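Local coordinates for protein LAE5 (Uncultured bacterium, PDB 5JD3) that probably hydrolyses ester bonds as an esterase of the GDSL-like lipase/acylhydrolase family, at residues A[190-201]-A[224-233]. Residues are numbered along the deposited sequence; the frame is centred on the assembly and turned at random.
Sequences LLVDVQGAFDRY and VIANAFLAAT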
loop_
_atom_site.group_PDB
_atom_site.type_symbol
_atom_site.label_atom_id
_atom_site.label_comp_id
_atom_site.label_asym_id
_atom_site.label_seq_id
_atom_site.Cartn_x
_atom_site.Cartn_y
_atom_site.Cartn_z
ATOM N N LEU A 190 4.856 5.461 -10.130
ATOM C CA LEU A 190 3.742 4.664 -10.618
ATOM C C LEU A 190 2.635 4.669 -9.573
ATOM O O LEU A 190 2.884 4.402 -8.398
ATOM C CB LEU A 190 4.190 3.233 -10.924
ATOM C CG LEU A 190 3.114 2.253 -11.396
ATOM C CD1 LEU A 190 2.420 2.775 -12.643
ATOM C CD2 LEU A 190 3.720 0.883 -11.651
ATOM N N LEU A 191 1.415 4.987 -9.992
ATOM C CA LEU A 191 0.298 5.011 -9.058
ATOM C C LEU A 191 -0.674 3.865 -9.297
ATOM O O LEU A 191 -1.210 3.708 -10.393
ATOM C CB LEU A 191 -0.452 6.340 -9.133
ATOM C CG LEU A 191 -1.586 6.419 -8.109
ATOM C CD1 LEU A 191 -1.426 7.649 -7.241
ATOM C CD2 LEU A 191 -2.955 6.406 -8.780
ATOM N N VAL A 192 -0.896 3.072 -8.257
ATOM C CA VAL A 192 -1.879 2.000 -8.308
ATOM C C VAL A 192 -3.201 2.475 -7.717
ATOM O O VAL A 192 -3.273 2.835 -6.542
ATOM C CB VAL A 192 -1.396 0.752 -7.551
ATOM C CG1 VAL A 192 -2.472 -0.319 -7.559
ATOM C CG2 VAL A 192 -0.112 0.226 -8.166
ATOM N N ASP A 193 -4.241 2.483 -8.542
ATOM C CA ASP A 193 -5.561 2.911 -8.097
ATOM C C ASP A 193 -6.303 1.760 -7.425
ATOM O O ASP A 193 -7.144 1.104 -8.039
ATOM C CB ASP A 193 -6.373 3.456 -9.274
ATOM C CG ASP A 193 -7.714 4.019 -8.847
ATOM O OD1 ASP A 193 -8.631 4.074 -9.693
ATOM O OD2 ASP A 193 -7.852 4.407 -7.667
ATOM N N VAL A 194 -5.976 1.518 -6.160
ATOM C CA VAL A 194 -6.610 0.465 -5.378
ATOM C C VAL A 194 -8.077 0.787 -5.111
ATOM O O VAL A 194 -8.938 -0.093 -5.177
ATOM C CB VAL A 194 -5.885 0.253 -4.035
ATOM C CG1 VAL A 194 -6.522 -0.890 -3.256
ATOM C CG2 VAL A 194 -4.405 -0.014 -4.269
ATOM N N GLN A 195 -8.353 2.053 -4.810
ATOM C CA GLN A 195 -9.716 2.506 -4.546
ATOM C C GLN A 195 -10.625 2.237 -5.738
ATOM O O GLN A 195 -11.745 1.752 -5.579
ATOM C CB GLN A 195 -9.731 3.998 -4.204
ATOM C CG GLN A 195 -11.119 4.560 -3.939
ATOM C CD GLN A 195 -11.759 3.970 -2.699
ATOM O OE1 GLN A 195 -11.426 4.348 -1.575
ATOM N NE2 GLN A 195 -12.684 3.037 -2.896
ATOM N N GLY A 196 -10.133 2.553 -6.932
ATOM C CA GLY A 196 -10.876 2.307 -8.154
ATOM C C GLY A 196 -11.123 0.827 -8.366
ATOM O O GLY A 196 -12.183 0.429 -8.852
ATOM N N ALA A 197 -10.140 0.009 -7.999
ATOM C CA ALA A 197 -10.261 -1.439 -8.109
ATOM C C ALA A 197 -11.394 -1.951 -7.228
ATOM O O ALA A 197 -12.175 -2.807 -7.643
ATOM C CB ALA A 197 -8.949 -2.116 -7.737
ATOM N N PHE A 198 -11.480 -1.419 -6.012
ATOM C CA PHE A 198 -12.567 -1.775 -5.108
ATOM C C PHE A 198 -13.903 -1.269 -5.640
ATOM O O PHE A 198 -14.921 -1.950 -5.519
ATOM C CB PHE A 198 -12.313 -1.223 -3.703
ATOM C CG PHE A 198 -11.445 -2.107 -2.849
ATOM C CD1 PHE A 198 -11.861 -3.383 -2.506
ATOM C CD2 PHE A 198 -10.220 -1.658 -2.381
ATOM C CE1 PHE A 198 -11.070 -4.200 -1.721
ATOM C CE2 PHE A 198 -9.423 -2.472 -1.594
ATOM C CZ PHE A 198 -9.849 -3.743 -1.263
ATOM N N ASP A 199 -13.893 -0.080 -6.236
ATOM C CA ASP A 199 -15.106 0.508 -6.800
ATOM C C ASP A 199 -15.690 -0.362 -7.909
ATOM O O ASP A 199 -16.907 -0.433 -8.076
ATOM C CB ASP A 199 -14.829 1.915 -7.336
ATOM C CG ASP A 199 -14.599 2.925 -6.228
ATOM O OD1 ASP A 199 -14.781 2.564 -5.045
ATOM O OD2 ASP A 199 -14.249 4.082 -6.541
ATOM N N ARG A 200 -14.818 -1.020 -8.666
ATOM C CA ARG A 200 -15.259 -1.932 -9.714
ATOM C C ARG A 200 -15.856 -3.198 -9.110
ATOM O O ARG A 200 -16.882 -3.696 -9.575
ATOM C CB ARG A 200 -14.098 -2.283 -10.646
ATOM C CG ARG A 200 -13.956 -1.345 -11.834
ATOM C CD ARG A 200 -12.643 -1.568 -12.565
ATOM N NE ARG A 200 -11.554 -0.799 -11.970
ATOM C CZ ARG A 200 -10.301 -1.230 -11.874
ATOM N NH1 ARG A 200 -9.374 -0.461 -11.318
ATOM N NH2 ARG A 200 -9.974 -2.431 -12.329
ATOM N N TYR A 201 -15.208 -3.709 -8.069
ATOM C CA TYR A 201 -15.691 -4.891 -7.364
ATOM C C TYR A 201 -17.058 -4.635 -6.739
ATOM O O TYR A 201 -17.944 -5.488 -6.792
ATOM C CB TYR A 201 -14.692 -5.313 -6.283
ATOM C CG TYR A 201 -15.007 -6.643 -5.631
ATOM C CD1 TYR A 201 -14.404 -7.813 -6.071
ATOM C CD2 TYR A 201 -15.903 -6.727 -4.571
ATOM C CE1 TYR A 201 -14.686 -9.031 -5.476
ATOM C CE2 TYR A 201 -16.193 -7.939 -3.974
ATOM C CZ TYR A 201 -15.580 -9.086 -4.428
ATOM O OH TYR A 201 -15.865 -10.293 -3.832
ATOM N N VAL A 224 -8.038 -8.263 -4.719
ATOM C CA VAL A 224 -8.402 -7.054 -5.449
ATOM C C VAL A 224 -7.249 -6.061 -5.409
ATOM O O VAL A 224 -6.882 -5.474 -6.429
ATOM C CB VAL A 224 -9.674 -6.399 -4.868
ATOM C CG1 VAL A 224 -9.850 -4.986 -5.410
ATOM C CG2 VAL A 224 -10.898 -7.253 -5.169
ATOM N N ILE A 225 -6.674 -5.888 -4.223
ATOM C CA ILE A 225 -5.526 -5.008 -4.042
ATOM C C ILE A 225 -4.328 -5.502 -4.846
ATOM O O ILE A 225 -3.667 -4.725 -5.537
ATOM C CB ILE A 225 -5.125 -4.903 -2.558
ATOM C CG1 ILE A 225 -6.279 -4.332 -1.733
ATOM C CG2 ILE A 225 -3.882 -4.045 -2.397
ATOM C CD1 ILE A 225 -5.986 -4.251 -0.251
ATOM N N ALA A 226 -4.061 -6.800 -4.754
ATOM C CA ALA A 226 -2.924 -7.406 -5.436
ATOM C C ALA A 226 -3.050 -7.299 -6.953
ATOM O O ALA A 226 -2.073 -7.015 -7.643
ATOM C CB ALA A 226 -2.778 -8.864 -5.021
ATOM N N ASN A 227 -4.254 -7.524 -7.466
ATOM C CA ASN A 227 -4.487 -7.492 -8.906
ATOM C C ASN A 227 -4.383 -6.086 -9.489
ATOM O O ASN A 227 -4.018 -5.917 -10.651
ATOM C CB ASN A 227 -5.854 -8.093 -9.236
ATOM C CG ASN A 227 -5.867 -9.604 -9.114
ATOM O OD1 ASN A 227 -4.874 -10.215 -8.718
ATOM N ND2 ASN A 227 -6.995 -10.215 -9.451
ATOM N N ALA A 228 -4.708 -5.082 -8.681
ATOM C CA ALA A 228 -4.548 -3.695 -9.099
ATOM C C ALA A 228 -3.067 -3.372 -9.257
ATOM O O ALA A 228 -2.662 -2.699 -10.206
ATOM C CB ALA A 228 -5.199 -2.756 -8.098
ATOM N N PHE A 229 -2.269 -3.869 -8.318
ATOM C CA PHE A 229 -0.821 -3.701 -8.341
ATOM C C PHE A 229 -0.210 -4.381 -9.562
ATOM O O PHE A 229 0.589 -3.784 -10.284
ATOM C CB PHE A 229 -0.210 -4.265 -7.052
ATOM C CG PHE A 229 1.282 -4.093 -6.950
ATOM C CD1 PHE A 229 1.820 -3.014 -6.270
ATOM C CD2 PHE A 229 2.144 -5.023 -7.508
ATOM C CE1 PHE A 229 3.190 -2.856 -6.164
ATOM C CE2 PHE A 229 3.513 -4.869 -7.407
ATOM C CZ PHE A 229 4.037 -3.786 -6.734
ATOM N N LEU A 230 -0.590 -5.638 -9.778
ATOM C CA LEU A 230 -0.062 -6.435 -10.880
ATOM C C LEU A 230 -0.406 -5.835 -12.237
ATOM O O LEU A 230 0.433 -5.798 -13.138
ATOM C CB LEU A 230 -0.590 -7.867 -10.796
ATOM C CG LEU A 230 -0.107 -8.682 -9.596
ATOM C CD1 LEU A 230 -0.953 -9.929 -9.417
ATOM C CD2 LEU A 230 1.362 -9.044 -9.755
ATOM N N ALA A 231 -1.643 -5.370 -12.377
ATOM C CA ALA A 231 -2.101 -4.765 -13.622
ATOM C C ALA A 231 -1.329 -3.487 -13.926
ATOM O O ALA A 231 -0.945 -3.240 -15.069
ATOM C CB ALA A 231 -3.594 -4.482 -13.556
ATOM N N ALA A 232 -1.103 -2.680 -12.894
ATOM C CA ALA A 232 -0.377 -1.423 -13.042
ATOM C C ALA A 232 1.085 -1.668 -13.399
ATOM O O ALA A 232 1.719 -0.843 -14.056
ATOM C CB ALA A 232 -0.481 -0.600 -11.768
ATOM N N THR A 233 1.616 -2.804 -12.960
ATOM C CA THR A 233 2.999 -3.165 -13.246
ATOM C C THR A 233 3.077 -4.148 -14.412
ATOM O O THR A 233 4.142 -4.687 -14.713
ATOM C CB THR A 233 3.690 -3.776 -12.013
ATOM O OG1 THR A 233 2.986 -4.953 -11.600
ATOM C CG2 THR A 233 3.712 -2.776 -10.867
#
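L190 to V192, an outermost strand of the parallel sheet, runs nearly antiparallel to helix 224-232 (150° between their directions, axes 8.3 Å apart), whereas helix 194-201 crosses the same helix at 122°. The C-terminal helix therefore packs against both the edge strand and the short helix that follows it, in the three-layer alpha/beta/alpha fold of SGNH (GDSL) hydrolases. No hydrogen bond spans the contact; its side-chain pairs are apolar. V192 supplies both methyls: CG1, anti to its own N, lies 3.7 Å from A228 CB, while CG2 reaches A232 CB. One turn into helix 194-201, the small side chain of A197 meets two neighbours, its CB being 3.8 Å from A228 CB and equally near V224 CG1. V224 forks between two rings. Its CG1 sits over one face of F198, 4.0 Å from the centroid and 17° off the normal, which meets the geometry of a CH-pi contact, and its CG2 approaches Y201 CD1 at 3.7 Å. The far end of the F198 ring reaches I225, with CZ 3.6 Å from I225 CG1, and Y159 adds a second aromatic ring beside it. Replacing F198 with an alanine would probably leave V224 CG1 without its ring face and open a gap beside I225. D193 caps helix 194-201 through a bond from G196 N and also pairs with R181. At the strand end of the contact, L190 CD2 lies 3.7 Å from T233 CG2, the two side chains crossing at about a right angle.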